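Local coordinates for protein anopheles gambiae adenosine kinase (Anopheles gambiae, PDB 3LOO) that phosphorylates adenosine to AMP with ATP as phosphate donor, as an adenosine kinase of the pfkB carbohydrate kinase family, at residues Leu29-Leu34 against Ala152-Ala157; Phe103-Gln108 against Gln127-Ala132; Asn158-Glu163 against Gly184-Val189. All coordinates share one frame; numbering follows the deposited sequence.

Contact 1. Residues Leu29-Leu34 against Ala152-Ala157; sequences LGNPLL and ANLAAA. With B4P (bis(adenosine)-5'-tetraphosphate), chain D.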
loop_
_atom_site.group_PDB
_atom_site.type_symbol
_atom_site.label_atom_id
_atom_site.label_comp_id
_atom_site.label_asym_id
_atom_site.label_seq_id
_atom_site.Cartn_x
_atom_site.Cartn_y
_atom_site.Cartn_z
ATOM N N LEU A 29 -2.246 8.193 2.711
ATOM C CA LEU A 29 -1.059 8.594 3.442
ATOM C C LEU A 29 -0.080 7.424 3.352
ATOM O O LEU A 29 -0.456 6.304 3.616
ATOM C CB LEU A 29 -1.378 8.814 4.920
ATOM C CG LEU A 29 -2.165 10.030 5.415
ATOM C CD1 LEU A 29 -3.531 10.017 4.873
ATOM C CD2 LEU A 29 -2.251 9.894 6.967
ATOM N N GLY A 30 1.166 7.701 2.978
ATOM C CA GLY A 30 2.154 6.643 2.882
ATOM C C GLY A 30 3.568 7.172 2.704
ATOM O O GLY A 30 3.846 8.365 2.942
ATOM N N ASN A 31 4.437 6.283 2.225
ATOM C CA ASN A 31 5.829 6.577 2.067
ATOM C C ASN A 31 6.143 6.616 0.594
ATOM O O ASN A 31 6.116 5.573 -0.059
ATOM C CB ASN A 31 6.722 5.469 2.687
ATOM C CG ASN A 31 6.359 5.136 4.118
ATOM O OD1 ASN A 31 5.947 6.028 4.890
ATOM N ND2 ASN A 31 6.556 3.852 4.504
ATOM N N PRO A 32 6.449 7.813 0.064
ATOM C CA PRO A 32 6.779 7.819 -1.363
ATOM C C PRO A 32 8.248 7.448 -1.535
ATOM O O PRO A 32 9.124 8.126 -1.013
ATOM C CB PRO A 32 6.510 9.274 -1.793
ATOM C CG PRO A 32 6.609 10.078 -0.519
ATOM C CD PRO A 32 6.533 9.144 0.684
ATOM N N LEU A 33 8.493 6.404 -2.328
ATOM C CA LEU A 33 9.789 5.819 -2.443
ATOM C C LEU A 33 10.066 5.575 -3.924
ATOM O O LEU A 33 9.143 5.234 -4.679
ATOM C CB LEU A 33 9.772 4.457 -1.723
ATOM C CG LEU A 33 10.197 4.155 -0.277
ATOM C CD1 LEU A 33 10.135 5.281 0.700
ATOM C CD2 LEU A 33 9.596 2.831 0.247
ATOM N N LEU A 34 11.332 5.729 -4.317
ATOM C CA LEU A 34 11.769 5.361 -5.654
ATOM C C LEU A 34 12.292 3.936 -5.554
ATOM O O LEU A 34 13.209 3.663 -4.760
ATOM C CB LEU A 34 12.884 6.306 -6.137
ATOM C CG LEU A 34 13.444 6.066 -7.573
ATOM C CD1 LEU A 34 12.363 6.190 -8.698
ATOM C CD2 LEU A 34 14.635 7.003 -7.893
ATOM N N ALA A 152 13.678 -1.424 2.187
ATOM C CA ALA A 152 13.177 -0.044 2.117
ATOM C C ALA A 152 14.002 0.882 2.998
ATOM O O ALA A 152 14.094 0.685 4.215
ATOM C CB ALA A 152 11.661 0.029 2.537
ATOM N N ASN A 153 14.616 1.849 2.348
ATOM C CA ASN A 153 15.398 2.890 2.962
ATOM C C ASN A 153 14.498 4.106 2.955
ATOM O O ASN A 153 14.397 4.814 1.922
ATOM C CB ASN A 153 16.657 3.158 2.125
ATOM C CG ASN A 153 17.442 4.384 2.605
ATOM O OD1 ASN A 153 17.435 4.721 3.792
ATOM N ND2 ASN A 153 18.097 5.056 1.676
ATOM N N LEU A 154 13.799 4.300 4.080
ATOM C CA LEU A 154 12.709 5.288 4.160
ATOM C C LEU A 154 13.199 6.724 4.057
ATOM O O LEU A 154 12.583 7.546 3.370
ATOM C CB LEU A 154 11.873 5.115 5.434
ATOM C CG LEU A 154 11.037 3.832 5.561
ATOM C CD1 LEU A 154 10.137 3.896 6.773
ATOM C CD2 LEU A 154 10.163 3.599 4.264
ATOM N N ALA A 155 14.290 7.022 4.765
ATOM C CA ALA A 155 14.992 8.313 4.673
ATOM C C ALA A 155 13.983 9.486 4.792
ATOM O O ALA A 155 13.365 9.609 5.849
ATOM C CB ALA A 155 15.847 8.364 3.386
ATOM N N ALA A 156 13.772 10.313 3.753
ATOM C CA ALA A 156 12.862 11.477 3.892
ATOM C C ALA A 156 11.414 11.098 4.199
ATOM O O ALA A 156 10.681 11.861 4.852
ATOM C CB ALA A 156 12.909 12.399 2.650
ATOM N N ALA A 157 10.997 9.918 3.755
ATOM C CA ALA A 157 9.627 9.465 4.095
ATOM C C ALA A 157 9.427 9.392 5.608
ATOM O O ALA A 157 8.298 9.521 6.078
ATOM C CB ALA A 157 9.285 8.131 3.442
HETATM P PA B4P D . 5.485 -6.174 -3.976
HETATM O O1A B4P D . 5.904 -6.246 -5.436
HETATM O O2A B4P D . 6.366 -6.890 -2.954
HETATM O O3A B4P D . 4.083 -6.951 -3.892
HETATM P PB B4P D . 2.766 -6.237 -3.348
HETATM O O1B B4P D . 2.272 -5.161 -4.318
HETATM O O2B B4P D . 2.835 -5.935 -1.861
HETATM O O3B B4P D . 2.015 -7.676 -3.709
HETATM P PG B4P D . 1.240 -8.667 -2.702
HETATM O O1G B4P D . 2.120 -9.756 -2.190
HETATM O O2G B4P D . 0.610 -7.792 -1.636
HETATM O O3G B4P D . 0.064 -9.288 -3.593
HETATM P PD B4P D . -0.153 -10.780 -4.168
HETATM O O1D B4P D . 1.168 -11.310 -4.586
HETATM O O2D B4P D . -1.057 -11.598 -3.289
HETATM O O5E B4P D . 5.217 -4.632 -3.538
HETATM C C5E B4P D . 6.212 -3.771 -4.047
HETATM C C4E B4P D . 6.138 -2.362 -3.533
HETATM O O4E B4P D . 6.242 -2.280 -2.111
HETATM C C3E B4P D . 7.345 -1.624 -4.043
HETATM O O3E B4P D . 6.846 -0.786 -5.104
HETATM C C2E B4P D . 7.818 -0.778 -2.866
HETATM O O2E B4P D . 8.008 0.612 -3.156
HETATM C C1E B4P D . 6.737 -1.006 -1.792
HETATM N N9A B4P D . 7.357 -1.018 -0.455
HETATM C C8A B4P D . 8.240 -1.921 0.062
HETATM N N7A B4P D . 8.553 -1.525 1.331
HETATM C C5A B4P D . 7.899 -0.358 1.607
HETATM C C6A B4P D . 7.816 0.500 2.717
HETATM N N6A B4P D . 8.526 0.300 3.870
HETATM N N1A B4P D . 7.042 1.610 2.629
HETATM C C2A B4P D . 6.311 1.873 1.517
HETATM N N3A B4P D . 6.363 1.060 0.449
HETATM C C4A B4P D . 7.136 -0.057 0.475
HETATM O O5F B4P D . -0.933 -10.392 -5.513
HETATM C C5F B4P D . -2.008 -9.459 -5.521
HETATM C C4F B4P D . -2.792 -9.712 -6.807
HETATM O O4F B4P D . -1.930 -9.784 -7.957
HETATM C C3F B4P D . -3.445 -11.083 -6.786
HETATM O O3F B4P D . -4.642 -11.030 -6.022
HETATM C C2F B4P D . -3.670 -11.354 -8.261
HETATM O O2F B4P D . -4.873 -10.703 -8.716
HETATM C C1F B4P D . -2.419 -10.735 -8.911
HETATM N N9B B4P D . -1.404 -11.827 -9.057
HETATM C C8B B4P D . -0.342 -12.034 -8.253
HETATM N N7B B4P D . 0.367 -13.116 -8.653
HETATM C C5B B4P D . -0.235 -13.639 -9.742
HETATM C C6B B4P D . -0.005 -14.728 -10.578
HETATM N N6B B4P D . 1.068 -15.525 -10.344
HETATM N N1B B4P D . -0.848 -14.967 -11.630
HETATM C C2B B4P D . -1.920 -14.171 -11.868
HETATM N N3B B4P D . -2.203 -13.098 -11.076
HETATM C C4B B4P D . -1.408 -12.790 -10.004
HETATM O O HOH W 1 6.144 9.739 4.228
#

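Contact 2. Residues Phe103-Gln108 against Gln127-Ala132; sequences FGCVGQ and QYQRSA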
loop_
_atom_site.group_PDB
_atom_site.type_symbol
_atom_site.label_atom_id
_atom_site.label_comp_id
_atom_site.label_asym_id
_atom_site.label_seq_id
_atom_site.Cartn_x
_atom_site.Cartn_y
_atom_site.Cartn_z
ATOM N N PHE A 103 -0.525 12.095 0.501
ATOM C CA PHE A 103 0.338 12.746 1.494
ATOM C C PHE A 103 1.489 11.809 1.885
ATOM O O PHE A 103 1.254 10.640 2.236
ATOM C CB PHE A 103 -0.396 13.106 2.790
ATOM C CG PHE A 103 -1.467 14.161 2.651
ATOM C CD1 PHE A 103 -1.149 15.463 2.241
ATOM C CD2 PHE A 103 -2.775 13.872 3.023
ATOM C CE1 PHE A 103 -2.125 16.452 2.151
ATOM C CE2 PHE A 103 -3.779 14.864 2.948
ATOM C CZ PHE A 103 -3.431 16.161 2.508
ATOM N N GLY A 104 2.704 12.342 1.848
ATOM C CA GLY A 104 3.892 11.660 2.374
ATOM C C GLY A 104 5.050 12.632 2.220
ATOM O O GLY A 104 4.865 13.734 1.672
ATOM N N CYS A 105 6.228 12.238 2.709
ATOM C CA CYS A 105 7.406 13.118 2.715
ATOM C C CYS A 105 8.550 12.652 1.817
ATOM O O CYS A 105 8.964 11.465 1.843
ATOM C CB CYS A 105 7.904 13.327 4.157
ATOM S SG CYS A 105 9.156 14.680 4.338
ATOM N N VAL A 106 9.070 13.601 1.032
ATOM C CA VAL A 106 10.144 13.343 0.073
ATOM C C VAL A 106 11.280 14.307 0.395
ATOM O O VAL A 106 11.116 15.217 1.228
ATOM C CB VAL A 106 9.725 13.543 -1.420
ATOM C CG1 VAL A 106 8.668 12.500 -1.889
ATOM C CG2 VAL A 106 9.252 14.990 -1.688
ATOM N N GLY A 107 12.408 14.126 -0.289
ATOM C CA GLY A 107 13.543 15.036 -0.140
ATOM C C GLY A 107 13.391 16.159 -1.152
ATOM O O GLY A 107 12.392 16.223 -1.894
ATOM N N GLN A 108 14.395 17.034 -1.212
ATOM C CA GLN A 108 14.418 18.053 -2.252
ATOM C C GLN A 108 15.513 17.720 -3.223
ATOM O O GLN A 108 16.599 18.292 -3.144
ATOM C CB GLN A 108 14.638 19.428 -1.643
ATOM C CG GLN A 108 13.341 20.025 -1.211
ATOM C CD GLN A 108 13.538 21.109 -0.214
ATOM O OE1 GLN A 108 14.608 21.244 0.348
ATOM N NE2 GLN A 108 12.516 21.909 -0.002
ATOM N N GLN A 127 0.659 15.850 -2.561
ATOM C CA GLN A 127 0.825 16.910 -1.572
ATOM C C GLN A 127 1.961 16.521 -0.642
ATOM O O GLN A 127 1.763 16.199 0.529
ATOM C CB GLN A 127 -0.501 17.144 -0.873
ATOM C CG GLN A 127 -1.563 17.704 -1.830
ATOM C CD GLN A 127 -1.311 19.158 -2.228
ATOM O OE1 GLN A 127 -1.541 19.550 -3.381
ATOM N NE2 GLN A 127 -0.868 19.972 -1.269
ATOM N N TYR A 128 3.159 16.475 -1.232
ATOM C CA TYR A 128 4.370 16.043 -0.515
ATOM C C TYR A 128 4.810 17.090 0.508
ATOM O O TYR A 128 4.908 18.272 0.183
ATOM C CB TYR A 128 5.555 15.829 -1.467
ATOM C CG TYR A 128 5.499 14.671 -2.457
ATOM C CD1 TYR A 128 4.775 13.484 -2.213
ATOM C CD2 TYR A 128 6.200 14.769 -3.652
ATOM C CE1 TYR A 128 4.776 12.434 -3.177
ATOM C CE2 TYR A 128 6.226 13.725 -4.585
ATOM C CZ TYR A 128 5.513 12.567 -4.349
ATOM O OH TYR A 128 5.553 11.573 -5.345
ATOM N N GLN A 129 5.089 16.646 1.726
ATOM C CA GLN A 129 5.942 17.389 2.642
ATOM C C GLN A 129 7.396 17.267 2.121
ATOM O O GLN A 129 7.752 16.300 1.451
ATOM C CB GLN A 129 5.805 16.812 4.066
ATOM C CG GLN A 129 6.549 17.561 5.172
ATOM C CD GLN A 129 6.207 17.036 6.558
ATOM O OE1 GLN A 129 5.625 15.972 6.707
ATOM N NE2 GLN A 129 6.579 17.783 7.581
ATOM N N ARG A 130 8.216 18.271 2.406
ATOM C CA ARG A 130 9.581 18.338 1.882
ATOM C C ARG A 130 10.536 18.317 3.042
ATOM O O ARG A 130 10.396 19.096 3.974
ATOM C CB ARG A 130 9.829 19.627 1.077
ATOM C CG ARG A 130 9.066 19.725 -0.196
ATOM C CD ARG A 130 9.593 18.692 -1.079
ATOM N NE ARG A 130 8.848 18.626 -2.314
ATOM C CZ ARG A 130 9.360 18.189 -3.459
ATOM N NH1 ARG A 130 10.663 17.821 -3.541
ATOM N NH2 ARG A 130 8.566 18.158 -4.523
ATOM N N SER A 131 11.498 17.409 2.992
ATOM C CA SER A 131 12.606 17.414 3.946
ATOM C C SER A 131 13.839 18.045 3.284
ATOM O O SER A 131 14.290 17.600 2.212
ATOM C CB SER A 131 12.928 15.987 4.373
ATOM O OG SER A 131 13.933 15.982 5.369
ATOM N N ALA A 132 14.415 19.065 3.901
ATOM C CA ALA A 132 15.691 19.577 3.351
ATOM C C ALA A 132 16.909 18.799 3.891
ATOM O O ALA A 132 18.027 18.885 3.311
ATOM C CB ALA A 132 15.838 21.082 3.573
HETATM O O HOH W 2 16.602 16.425 0.316
#

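Contact 3. Residues Asn158-Glu163 against Gly184-Val189; sequences NDFTPE and GFFFTV. With B4P (bis(adenosine)-5'-tetraphosphate), chain D.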
loop_
_atom_site.group_PDB
_atom_site.type_symbol
_atom_site.label_atom_id
_atom_site.label_comp_id
_atom_site.label_asym_id
_atom_site.label_seq_id
_atom_site.Cartn_x
_atom_site.Cartn_y
_atom_site.Cartn_z
ATOM N N ASN A 158 10.522 9.155 6.355
ATOM C CA ASN A 158 10.488 9.177 7.812
ATOM C C ASN A 158 10.412 10.581 8.416
ATOM O O ASN A 158 10.146 10.711 9.613
ATOM C CB ASN A 158 11.670 8.403 8.437
ATOM C CG ASN A 158 11.235 7.527 9.590
ATOM O OD1 ASN A 158 10.501 7.956 10.502
ATOM N ND2 ASN A 158 11.653 6.296 9.559
ATOM N N ASP A 159 10.617 11.625 7.622
ATOM C CA ASP A 159 10.494 12.979 8.139
ATOM C C ASP A 159 9.078 13.529 8.114
ATOM O O ASP A 159 8.897 14.704 8.317
ATOM C CB ASP A 159 11.445 13.931 7.396
ATOM C CG ASP A 159 12.925 13.565 7.611
ATOM O OD1 ASP A 159 13.210 12.779 8.524
ATOM O OD2 ASP A 159 13.796 14.029 6.850
ATOM N N PHE A 160 8.071 12.691 7.851
ATOM C CA PHE A 160 6.699 13.151 7.815
ATOM C C PHE A 160 6.271 13.583 9.217
ATOM O O PHE A 160 6.548 12.882 10.182
ATOM C CB PHE A 160 5.771 12.035 7.334
ATOM C CG PHE A 160 4.328 12.455 7.201
ATOM C CD1 PHE A 160 3.848 12.929 5.985
ATOM C CD2 PHE A 160 3.453 12.374 8.282
ATOM C CE1 PHE A 160 2.523 13.350 5.847
ATOM C CE2 PHE A 160 2.126 12.778 8.149
ATOM C CZ PHE A 160 1.658 13.256 6.923
ATOM N N THR A 161 5.555 14.701 9.313
ATOM C CA THR A 161 5.047 15.162 10.615
ATOM C C THR A 161 3.558 15.459 10.565
ATOM O O THR A 161 3.057 15.961 9.551
ATOM C CB THR A 161 5.779 16.413 11.141
ATOM O OG1 THR A 161 5.679 17.462 10.173
ATOM C CG2 THR A 161 7.202 16.130 11.416
ATOM N N PRO A 162 2.848 15.181 11.676
ATOM C CA PRO A 162 1.413 15.493 11.771
ATOM C C PRO A 162 1.097 16.934 11.379
ATOM O O PRO A 162 0.003 17.221 10.916
ATOM C CB PRO A 162 1.108 15.279 13.256
ATOM C CG PRO A 162 2.111 14.258 13.704
ATOM C CD PRO A 162 3.347 14.465 12.877
ATOM N N GLU A 163 2.069 17.822 11.554
ATOM C CA GLU A 163 1.881 19.227 11.266
ATOM C C GLU A 163 1.601 19.449 9.778
ATOM O O GLU A 163 0.853 20.348 9.431
ATOM C CB GLU A 163 3.093 20.075 11.716
ATOM C CG GLU A 163 4.182 19.393 12.626
ATOM C CD GLU A 163 3.644 18.744 13.905
ATOM O OE1 GLU A 163 2.990 19.442 14.716
ATOM O OE2 GLU A 163 3.885 17.530 14.103
ATOM N N GLY A 184 0.136 -0.216 6.255
ATOM C CA GLY A 184 0.874 -0.542 7.497
ATOM C C GLY A 184 2.312 -0.014 7.480
ATOM O O GLY A 184 2.854 0.359 8.528
ATOM N N PHE A 185 2.931 0.040 6.294
ATOM C CA PHE A 185 4.237 0.693 6.100
ATOM C C PHE A 185 4.349 2.104 6.737
ATOM O O PHE A 185 5.401 2.486 7.276
ATOM C CB PHE A 185 4.522 0.817 4.598
ATOM C CG PHE A 185 4.843 -0.491 3.906
ATOM C CD1 PHE A 185 5.715 -1.434 4.496
ATOM C CD2 PHE A 185 4.333 -0.749 2.633
ATOM C CE1 PHE A 185 6.067 -2.602 3.836
ATOM C CE2 PHE A 185 4.656 -1.946 1.944
ATOM C CZ PHE A 185 5.539 -2.879 2.565
ATOM N N PHE A 186 3.267 2.884 6.627
ATOM C CA PHE A 186 3.237 4.252 7.153
ATOM C C PHE A 186 3.302 4.298 8.683
ATOM O O PHE A 186 3.642 5.343 9.255
ATOM C CB PHE A 186 1.991 5.021 6.607
ATOM C CG PHE A 186 1.946 6.508 6.949
ATOM C CD1 PHE A 186 2.764 7.432 6.296
ATOM C CD2 PHE A 186 1.027 6.985 7.881
ATOM C CE1 PHE A 186 2.698 8.808 6.569
ATOM C CE2 PHE A 186 0.939 8.348 8.170
ATOM C CZ PHE A 186 1.771 9.273 7.512
ATOM N N PHE A 187 2.981 3.186 9.346
ATOM C CA PHE A 187 3.130 3.109 10.830
ATOM C C PHE A 187 4.566 3.326 11.312
ATOM O O PHE A 187 4.786 3.867 12.415
ATOM C CB PHE A 187 2.613 1.792 11.393
ATOM C CG PHE A 187 1.128 1.587 11.253
ATOM C CD1 PHE A 187 0.350 2.340 10.352
ATOM C CD2 PHE A 187 0.515 0.583 11.986
ATOM C CE1 PHE A 187 -1.010 2.087 10.225
ATOM C CE2 PHE A 187 -0.833 0.339 11.860
ATOM C CZ PHE A 187 -1.595 1.082 10.974
ATOM N N THR A 188 5.541 2.935 10.484
ATOM C CA THR A 188 6.966 3.178 10.782
ATOM C C THR A 188 7.178 4.671 10.951
ATOM O O THR A 188 7.964 5.123 11.799
ATOM C CB THR A 188 7.886 2.680 9.622
ATOM O OG1 THR A 188 7.612 1.313 9.372
ATOM C CG2 THR A 188 9.392 2.863 9.945
ATOM N N VAL A 189 6.442 5.449 10.156
ATOM C CA VAL A 189 6.727 6.866 10.051
ATOM C C VAL A 189 5.825 7.733 10.933
ATOM O O VAL A 189 6.310 8.667 11.552
ATOM C CB VAL A 189 6.663 7.324 8.572
ATOM C CG1 VAL A 189 6.733 8.791 8.479
ATOM C CG2 VAL A 189 7.809 6.649 7.772
HETATM P PA B4P D . 5.485 -6.174 -3.976
HETATM O O1A B4P D . 5.904 -6.246 -5.436
HETATM O O2A B4P D . 6.366 -6.890 -2.954
HETATM O O3A B4P D . 4.083 -6.951 -3.892
HETATM P PB B4P D . 2.766 -6.237 -3.348
HETATM O O1B B4P D . 2.272 -5.161 -4.318
HETATM O O2B B4P D . 2.835 -5.935 -1.861
HETATM O O3B B4P D . 2.015 -7.676 -3.709
HETATM P PG B4P D . 1.240 -8.667 -2.702
HETATM O O1G B4P D . 2.120 -9.756 -2.190
HETATM O O2G B4P D . 0.610 -7.792 -1.636
HETATM O O3G B4P D . 0.064 -9.288 -3.593
HETATM P PD B4P D . -0.153 -10.780 -4.168
HETATM O O1D B4P D . 1.168 -11.310 -4.586
HETATM O O2D B4P D . -1.057 -11.598 -3.289
HETATM O O5E B4P D . 5.217 -4.632 -3.538
HETATM C C5E B4P D . 6.212 -3.771 -4.047
HETATM C C4E B4P D . 6.138 -2.362 -3.533
HETATM O O4E B4P D . 6.242 -2.280 -2.111
HETATM C C3E B4P D . 7.345 -1.624 -4.043
HETATM O O3E B4P D . 6.846 -0.786 -5.104
HETATM C C2E B4P D . 7.818 -0.778 -2.866
HETATM O O2E B4P D . 8.008 0.612 -3.156
HETATM C C1E B4P D . 6.737 -1.006 -1.792
HETATM N N9A B4P D . 7.357 -1.018 -0.455
HETATM C C8A B4P D . 8.240 -1.921 0.062
HETATM N N7A B4P D . 8.553 -1.525 1.331
HETATM C C5A B4P D . 7.899 -0.358 1.607
HETATM C C6A B4P D . 7.816 0.500 2.717
HETATM N N6A B4P D . 8.526 0.300 3.870
HETATM N N1A B4P D . 7.042 1.610 2.629
HETATM C C2A B4P D . 6.311 1.873 1.517
HETATM N N3A B4P D . 6.363 1.060 0.449
HETATM C C4A B4P D . 7.136 -0.057 0.475
HETATM O O5F B4P D . -0.933 -10.392 -5.513
HETATM C C5F B4P D . -2.008 -9.459 -5.521
HETATM C C4F B4P D . -2.792 -9.712 -6.807
HETATM O O4F B4P D . -1.930 -9.784 -7.957
HETATM C C3F B4P D . -3.445 -11.083 -6.786
HETATM O O3F B4P D . -4.642 -11.030 -6.022
HETATM C C2F B4P D . -3.670 -11.354 -8.261
HETATM O O2F B4P D . -4.873 -10.703 -8.716
HETATM C C1F B4P D . -2.419 -10.735 -8.911
HETATM N N9B B4P D . -1.404 -11.827 -9.057
HETATM C C8B B4P D . -0.342 -12.034 -8.253
HETATM N N7B B4P D . 0.367 -13.116 -8.653
HETATM C C5B B4P D . -0.235 -13.639 -9.742
HETATM C C6B B4P D . -0.005 -14.728 -10.578
HETATM N N6B B4P D . 1.068 -15.525 -10.344
HETATM N N1B B4P D . -0.848 -14.967 -11.630
HETATM C C2B B4P D . -1.920 -14.171 -11.868
HETATM N N3B B4P D . -2.203 -13.098 -11.076
HETATM C C4B B4P D . -1.408 -12.790 -10.004
#

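Contact 1. Residues Leu29-Leu34 against Ala152-Ala157
L33 spreads its two methyls over the turn that follows strand 147-153 and over the bound nucleotide. CD1 lies 3.9 Å from CD2 of L154 and also reaches the methyl of A157, while CD2 faces CB of A152. A157 turns its CB back between the chains, where it touches L33, CD of P32 and, at 3.8 Å, CB of N31. No hydrogen bond runs directly from one segment to the other.

Polar links are made through the ligand and a water. With CG beside its own backbone N (chi1 -52°), N31 swings its amide toward the adenine, and ND2 donates to N1A of B4P over 3.0 Å in a nearly straight bond, 164° at the hydrogen. The same nitrogen makes a weak hydrogen bond to F185 O; together the two acceptors probably hold the amide in this rotation, whereas buried OD1 has no polar partner in the model. The water joins G30 O to A157 O, donating to both, the latter over 2.8 Å.

The adenine is also met by apolar groups: CB of A152 comes within 3.4 Å of N6A, and CD2 of L33 within 3.6 Å of C2A. N31 thus meets the edge of the base and L33 one of its faces, in what is probably the adenosine site, with D35 bound to the same ligand.

On the protein side, A157 N bonds back to L154 O and closes the turn. Around the contact, L29 and G30 pair with Y181 and F103 in the large nine-stranded sheet, while L33 and L34 pair with G80, G137 and C139 in the five-stranded sheet. P32 and L34 rest on helix 110-122, and L154 touches T188 and V189 of helix 187-203.

Contact 2. Residues Phe103-Gln108 against Gln127-Ala132
V106 serves two flat groups of the neighbouring strand at once. Its CG1 lies over one face of the Y128 ring, 3.7 Å from the centroid and only 7° off the normal, a CH-pi contact. CG1 is anti to the carbonyl carbon (chi1 -66°), which leaves CG2 to cover one face of the R130 guanidinium, 3.7 Å from CZ and nearer the rim than the middle. Q108 CA stands at the guanidinium's edge. The F103 ring instead offers its edge to Q127 O, 3.5 Å from CD1. Its CE1 also meets the CB of Q127, the two side chains running alongside each other.

Strands 100-107 and 125-131 are the parallel strands of a beta-alpha-beta unit whose crossover is helix 110-122; the second of them is the outermost strand at one end of the nine-stranded sheet. Three bonds pair them in register around C105 and Q129. V106 N gives to Q129 O in a nearly straight bond (171°), S131 N gives to V106 O over 2.8 Å, and Q129 N gives to G104 O. G104 O also accepts a CA-H contact from Y128 CA, at 3.2 Å.

The polar ends of the side chains lead to other parts of the chain. Y128 OH bonds to Q84; helix 110-122 covers the V106 and Y128 face with A112 and L115. On the other face C105 SG nears the CB of S131, while S131 OG reaches D159 and the Q129 amide reaches T161.

At the C-terminal end a water accepts from Q108 N and donates to S131 O. Bent at its second torsion and passing across V106, R130 brings its NH1 to 2.9 Å from G107 O, in a weak hydrogen bond.

Contact 3. Residues Asn158-Glu163 against Gly184-Val189
N158 and V189 bring their CA atoms within 4.9 Å where the irregular chain 158-163 passes the residues leading into helix 187-203, where V189 N bonds to F186 O. No hydrogen bond crosses the contact; side chains carry it.

F160 and F186 form a T-shaped pair: the edge of F186 points at the face of F160, with centroids 5.1 Å apart and planes at 74°. CZ of F186 does the touching, 3.6 Å from CE2 of F160 and off the centre of the ring toward its rim. A chi1 of -173° sends the F186 ring out toward F160.

V189 packs beside this pair with its two branches. CG1 lies 3.6 Å from CB of F160, while CG2 packs on the backbone of N158, 3.7 Å from its CA. N158 and V189 lie antiparallel, each passing the other's side chain, and the N158 amide reaches on to the CG2 methyl of T188, whose hydroxyl is bonded to Y221. F160 also leans on S190 and S193 of the same helix and on C105.

One residue before F186, the F185 side chain leads to the ligand. Its ring lays one face against the adenine of B4P, with C5A 3.4 Å above the ring's centre, and its CB nears N1A. The two aromatic contacts, F186 on F160 and F185 on the adenine, are thus carried by adjacent residues just ahead of helix 187-203, at what is probably the adenosine-binding site of this pfkB-family kinase.

From the N terminus, residues 29-34 leave the large sheet for the five-stranded one, and contact 1 closes on them only after a long excursion, at 152-157. Contact 2 is nested inside that loop, joining 103-108 to 127-132 at one end of the large sheet. Contact 3 follows in series: its first segment begins directly after contact 1, and it closes at 184-189, where strand 179-183 gives way to helix 187-203. The three touch through G30 N and F103 O, S131 OG and D159 OD2, and L154 and T188. Contacts 1 and 3 share the bound adenine; contact 2, farther from the centre of the chain, ties the sheet's outermost strand to its neighbour.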